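Local coordinates for protein beta-agarase (Persicobacter, PDB 6AII) that probably hydrolyses the beta-1,4 linkages of agarose to release neoagarobiose, as a calcium-binding catalytic domain of glycoside hydrolase family 16, at residues M105-Y116 / T277-A288. Numbering follows the deposited sequence.
Sequences MGCVVSKGHVQY and TKPMKLIINIEA
Strand 107-110 and the residues after it run antiparallel to strand 280-287, a buried pairing inside one sheet of the fold, where the second strand is flanked on its other edge by strand 132-139. Val-108 and Ile-284 form a hydrogen-bonded pair, with Val-108 N to Ile-284 O at 2.8 Å, and the pairs Cys-107 with Asn-285 and Val-109 with Ile-283 are non-hydrogen-bonded. Regular pairing stops after Ser-110, whose N still hydrogen-bonds Leu-282 O, and resumes two residues out of step at Val-114 and Met-280. Across the break Ser-110 OG, set between its backbone N and carbonyl carbon (chi1 65°), accepts a hydrogen bond from Leu-282 N at 3.0 Å and donates to Gly-112 O at 2.7 Å, its hydroxyl standing in for a backbone carbonyl. An alanine here would remove both bonds and is likely to leave Leu-282 N without its acceptor and the 111-113 loop less firmly tied. Lys-281, extended beyond CG, runs past this loop: its CG lies over one face of the His-113 ring, 3.9 Å from the centroid in a CH-pi contact, and a water joins its NZ to Ser-110 O. His-113 NE2 is itself hydrogen-bonded to Asp-140 OD1. Further along, Gln-115 NE2 reaches Thr-277 O at 2.8 Å, nearly in its own amide plane, while the Gln-115 side chain runs alongside the Pro-279 ring. At the opposite end Met-105 lays CB and CG against Ile-286 CG1 and CD1, and its SD reaches Glu-287 CA at 3.5 Å. Leu-282, Ile-284 and Ile-286 pack on strand 312-325 of the second sheet, whereas Ile-283 and Asn-285 meet Trp-136 on the other face. Such a pairing of central strands, one face buried between two sheets, is characteristic of the beta-sandwich jelly roll of GH16 enzymes.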
loop_
_atom_site.group_PDB
_atom_site.type_symbol
_atom_site.label_atom_id
_atom_site.label_comp_id
_atom_site.label_asym_id
_atom_site.label_seq_id
_atom_site.Cartn_x
_atom_site.Cartn_y
_atom_site.Cartn_z
ATOM N N MET A 105 -15.600 -0.654 -5.406
ATOM C CA MET A 105 -14.309 -1.143 -4.892
ATOM C C MET A 105 -14.289 -1.044 -3.396
ATOM O O MET A 105 -15.180 -0.498 -2.795
ATOM C CB MET A 105 -13.172 -0.322 -5.515
ATOM C CG MET A 105 -12.929 -0.681 -6.964
ATOM S SD MET A 105 -11.614 0.339 -7.701
ATOM C CE MET A 105 -10.736 -0.821 -8.706
ATOM N N GLY A 106 -13.265 -1.592 -2.751
ATOM C CA GLY A 106 -13.196 -1.523 -1.310
ATOM C C GLY A 106 -11.998 -0.756 -0.801
ATOM O O GLY A 106 -10.944 -0.599 -1.486
ATOM N N CYS A 107 -12.126 -0.287 0.442
ATOM C CA CYS A 107 -11.119 0.474 1.112
ATOM C C CYS A 107 -11.218 0.167 2.607
ATOM O O CYS A 107 -12.340 0.132 3.126
ATOM C CB CYS A 107 -11.310 1.961 0.817
ATOM S SG CYS A 107 -10.085 3.012 1.583
ATOM N N VAL A 108 -10.076 -0.109 3.245
ATOM C CA VAL A 108 -10.043 -0.450 4.639
ATOM C C VAL A 108 -9.098 0.480 5.383
ATOM O O VAL A 108 -7.975 0.728 4.896
ATOM C CB VAL A 108 -9.605 -1.918 4.771
ATOM C CG1 VAL A 108 -9.377 -2.269 6.211
ATOM C CG2 VAL A 108 -10.638 -2.825 4.128
ATOM N N VAL A 109 -9.504 1.006 6.590
ATOM C CA VAL A 109 -8.652 1.882 7.348
ATOM C C VAL A 109 -8.590 1.382 8.794
ATOM O O VAL A 109 -9.639 1.027 9.386
ATOM C CB VAL A 109 -9.127 3.341 7.299
ATOM C CG1 VAL A 109 -8.183 4.191 8.129
ATOM C CG2 VAL A 109 -9.203 3.869 5.870
ATOM N N SER A 110 -7.411 1.294 9.366
ATOM C CA SER A 110 -7.307 0.794 10.731
ATOM C C SER A 110 -7.928 1.772 11.732
ATOM O O SER A 110 -7.967 2.960 11.481
ATOM C CB SER A 110 -5.866 0.573 11.130
ATOM O OG SER A 110 -5.115 1.748 11.182
ATOM N N LYS A 111 -8.434 1.192 12.810
ATOM C CA LYS A 111 -8.774 1.978 13.995
ATOM C C LYS A 111 -7.504 2.471 14.690
ATOM O O LYS A 111 -7.412 3.619 15.105
ATOM C CB LYS A 111 -9.599 1.134 14.968
ATOM C CG LYS A 111 -10.001 1.948 16.206
ATOM C CD LYS A 111 -10.772 1.126 17.184
ATOM C CE LYS A 111 -12.221 1.021 16.818
ATOM N NZ LYS A 111 -12.948 0.154 17.784
ATOM N N GLY A 112 -6.512 1.612 14.828
ATOM C CA GLY A 112 -5.313 1.938 15.538
ATOM C C GLY A 112 -4.283 2.679 14.707
ATOM O O GLY A 112 -4.502 2.944 13.488
ATOM N N HIS A 113 -3.213 3.064 15.411
ATOM C CA HIS A 113 -2.108 3.742 14.851
ATOM C C HIS A 113 -0.798 2.990 15.102
ATOM O O HIS A 113 -0.632 2.246 16.093
ATOM C CB HIS A 113 -1.932 5.173 15.405
ATOM C CG HIS A 113 -3.045 6.092 15.074
ATOM N ND1 HIS A 113 -4.273 6.037 15.723
ATOM C CD2 HIS A 113 -3.103 7.147 14.235
ATOM C CE1 HIS A 113 -5.071 6.987 15.222
ATOM N NE2 HIS A 113 -4.360 7.698 14.327
ATOM N N VAL A 114 0.180 3.281 14.254
ATOM C CA VAL A 114 1.554 2.924 14.541
ATOM C C VAL A 114 2.435 4.171 14.550
ATOM O O VAL A 114 2.090 5.194 13.964
ATOM C CB VAL A 114 2.083 1.886 13.538
ATOM C CG1 VAL A 114 1.210 0.644 13.501
ATOM C CG2 VAL A 114 2.174 2.460 12.160
ATOM N N GLN A 115 3.559 4.059 15.237
ATOM C CA GLN A 115 4.585 5.085 15.284
ATOM C C GLN A 115 5.940 4.425 15.454
ATOM O O GLN A 115 6.065 3.350 16.143
ATOM C CB GLN A 115 4.280 6.045 16.455
ATOM C CG GLN A 115 5.304 7.130 16.628
ATOM C CD GLN A 115 4.872 8.104 17.700
ATOM O OE1 GLN A 115 4.479 7.688 18.797
ATOM N NE2 GLN A 115 4.961 9.386 17.377
ATOM N N TYR A 116 6.976 5.053 14.933
ATOM C CA TYR A 116 8.309 4.528 15.017
ATOM C C TYR A 116 8.665 4.322 16.499
ATOM O O TYR A 116 8.172 5.104 17.319
ATOM C CB TYR A 116 9.353 5.480 14.430
ATOM C CG TYR A 116 9.652 6.718 15.243
ATOM C CD1 TYR A 116 8.834 7.811 15.155
ATOM C CD2 TYR A 116 10.648 6.702 16.200
ATOM C CE1 TYR A 116 9.031 8.921 15.967
ATOM C CE2 TYR A 116 10.847 7.801 17.025
ATOM C CZ TYR A 116 10.044 8.901 16.893
ATOM O OH TYR A 116 10.214 10.042 17.672
ATOM N N THR A 277 7.404 11.543 12.070
ATOM C CA THR A 277 7.135 11.249 13.469
ATOM C C THR A 277 5.680 10.993 13.765
ATOM O O THR A 277 5.380 10.508 14.864
ATOM C CB THR A 277 7.571 12.396 14.409
ATOM O OG1 THR A 277 6.801 13.562 14.157
ATOM C CG2 THR A 277 9.032 12.731 14.269
ATOM N N LYS A 278 4.740 11.423 12.925
ATOM C CA LYS A 278 3.364 11.480 13.366
ATOM C C LYS A 278 2.728 10.084 13.340
ATOM O O LYS A 278 2.932 9.340 12.354
ATOM C CB LYS A 278 2.577 12.416 12.473
ATOM C CG LYS A 278 2.990 13.871 12.637
ATOM C CD LYS A 278 2.276 14.832 11.727
ATOM C CE LYS A 278 2.675 16.244 12.120
ATOM N NZ LYS A 278 2.157 17.176 11.111
ATOM N N PRO A 279 1.939 9.726 14.321
ATOM C CA PRO A 279 1.276 8.385 14.306
ATOM C C PRO A 279 0.450 8.223 13.038
ATOM O O PRO A 279 -0.188 9.168 12.607
ATOM C CB PRO A 279 0.375 8.361 15.538
ATOM C CG PRO A 279 1.172 9.234 16.507
ATOM C CD PRO A 279 1.668 10.370 15.635
ATOM N N MET A 280 0.452 6.988 12.505
ATOM C CA MET A 280 -0.219 6.732 11.261
ATOM C C MET A 280 -1.220 5.584 11.370
ATOM O O MET A 280 -0.970 4.563 12.054
ATOM C CB MET A 280 0.788 6.408 10.171
ATOM C CG MET A 280 1.762 7.512 9.934
ATOM S SD MET A 280 2.826 7.133 8.491
ATOM C CE MET A 280 3.964 8.502 8.622
ATOM N N LYS A 281 -2.317 5.723 10.601
ATOM C CA LYS A 281 -3.271 4.610 10.401
ATOM C C LYS A 281 -2.782 3.818 9.173
ATOM O O LYS A 281 -2.150 4.431 8.306
ATOM C CB LYS A 281 -4.695 5.077 10.147
ATOM C CG LYS A 281 -5.344 5.707 11.387
ATOM C CD LYS A 281 -6.739 6.182 11.134
ATOM C CE LYS A 281 -7.342 6.763 12.404
ATOM N NZ LYS A 281 -8.764 7.095 12.143
ATOM N N LEU A 282 -3.105 2.527 9.152
ATOM C CA LEU A 282 -2.825 1.675 7.996
ATOM C C LEU A 282 -4.071 1.688 7.107
ATOM O O LEU A 282 -5.213 1.514 7.558
ATOM C CB LEU A 282 -2.476 0.273 8.507
ATOM C CG LEU A 282 -2.243 -0.787 7.428
ATOM C CD1 LEU A 282 -0.999 -0.478 6.637
ATOM C CD2 LEU A 282 -2.138 -2.152 8.095
ATOM N N ILE A 283 -3.840 1.817 5.784
ATOM C CA ILE A 283 -4.862 1.796 4.806
ATOM C C ILE A 283 -4.521 0.677 3.807
ATOM O O ILE A 283 -3.372 0.606 3.336
ATOM C CB ILE A 283 -4.969 3.188 4.113
ATOM C CG1 ILE A 283 -5.181 4.289 5.170
ATOM C CG2 ILE A 283 -6.052 3.188 3.040
ATOM C CD1 ILE A 283 -5.475 5.665 4.645
ATOM N N ILE A 284 -5.501 -0.151 3.501
ATOM C CA ILE A 284 -5.364 -1.152 2.416
ATOM C C ILE A 284 -6.564 -0.962 1.488
ATOM O O ILE A 284 -7.702 -0.960 1.920
ATOM C CB ILE A 284 -5.318 -2.583 2.934
ATOM C CG1 ILE A 284 -4.248 -2.707 4.019
ATOM C CG2 ILE A 284 -5.079 -3.505 1.741
ATOM C CD1 ILE A 284 -3.972 -4.139 4.413
ATOM N N ASN A 285 -6.281 -0.726 0.218
ATOM C CA ASN A 285 -7.388 -0.438 -0.664
ATOM C C ASN A 285 -7.039 -0.778 -2.111
ATOM O O ASN A 285 -5.863 -0.988 -2.486
ATOM C CB ASN A 285 -7.824 1.038 -0.616
ATOM C CG ASN A 285 -6.913 1.953 -1.419
ATOM O OD1 ASN A 285 -5.827 2.285 -0.990
ATOM N ND2 ASN A 285 -7.319 2.384 -2.598
ATOM N N ILE A 286 -8.094 -0.771 -2.929
ATOM C CA ILE A 286 -7.943 -0.851 -4.362
ATOM C C ILE A 286 -8.590 0.400 -4.975
ATOM O O ILE A 286 -9.443 1.024 -4.345
ATOM C CB ILE A 286 -8.544 -2.125 -4.973
ATOM C CG1 ILE A 286 -10.068 -2.188 -4.826
ATOM C CG2 ILE A 286 -7.820 -3.360 -4.373
ATOM C CD1 ILE A 286 -10.747 -3.450 -5.380
ATOM N N GLU A 287 -8.066 0.835 -6.098
ATOM C CA GLU A 287 -8.631 2.003 -6.741
ATOM C C GLU A 287 -8.309 1.996 -8.224
ATOM O O GLU A 287 -7.356 1.385 -8.686
ATOM C CB GLU A 287 -8.107 3.265 -6.076
ATOM C CG GLU A 287 -6.676 3.439 -6.000
ATOM C CD GLU A 287 -6.199 4.625 -5.097
ATOM O OE1 GLU A 287 -6.726 4.927 -4.010
ATOM O OE2 GLU A 287 -5.342 5.335 -5.608
ATOM N N ALA A 288 -9.104 2.791 -8.926
ATOM C CA ALA A 288 -8.907 3.079 -10.364
ATOM C C ALA A 288 -8.598 4.559 -10.435
ATOM O O ALA A 288 -9.549 5.352 -10.347
ATOM C CB ALA A 288 -10.091 2.692 -11.166
HETATM O O HOH W 1 -10.169 4.686 11.451
#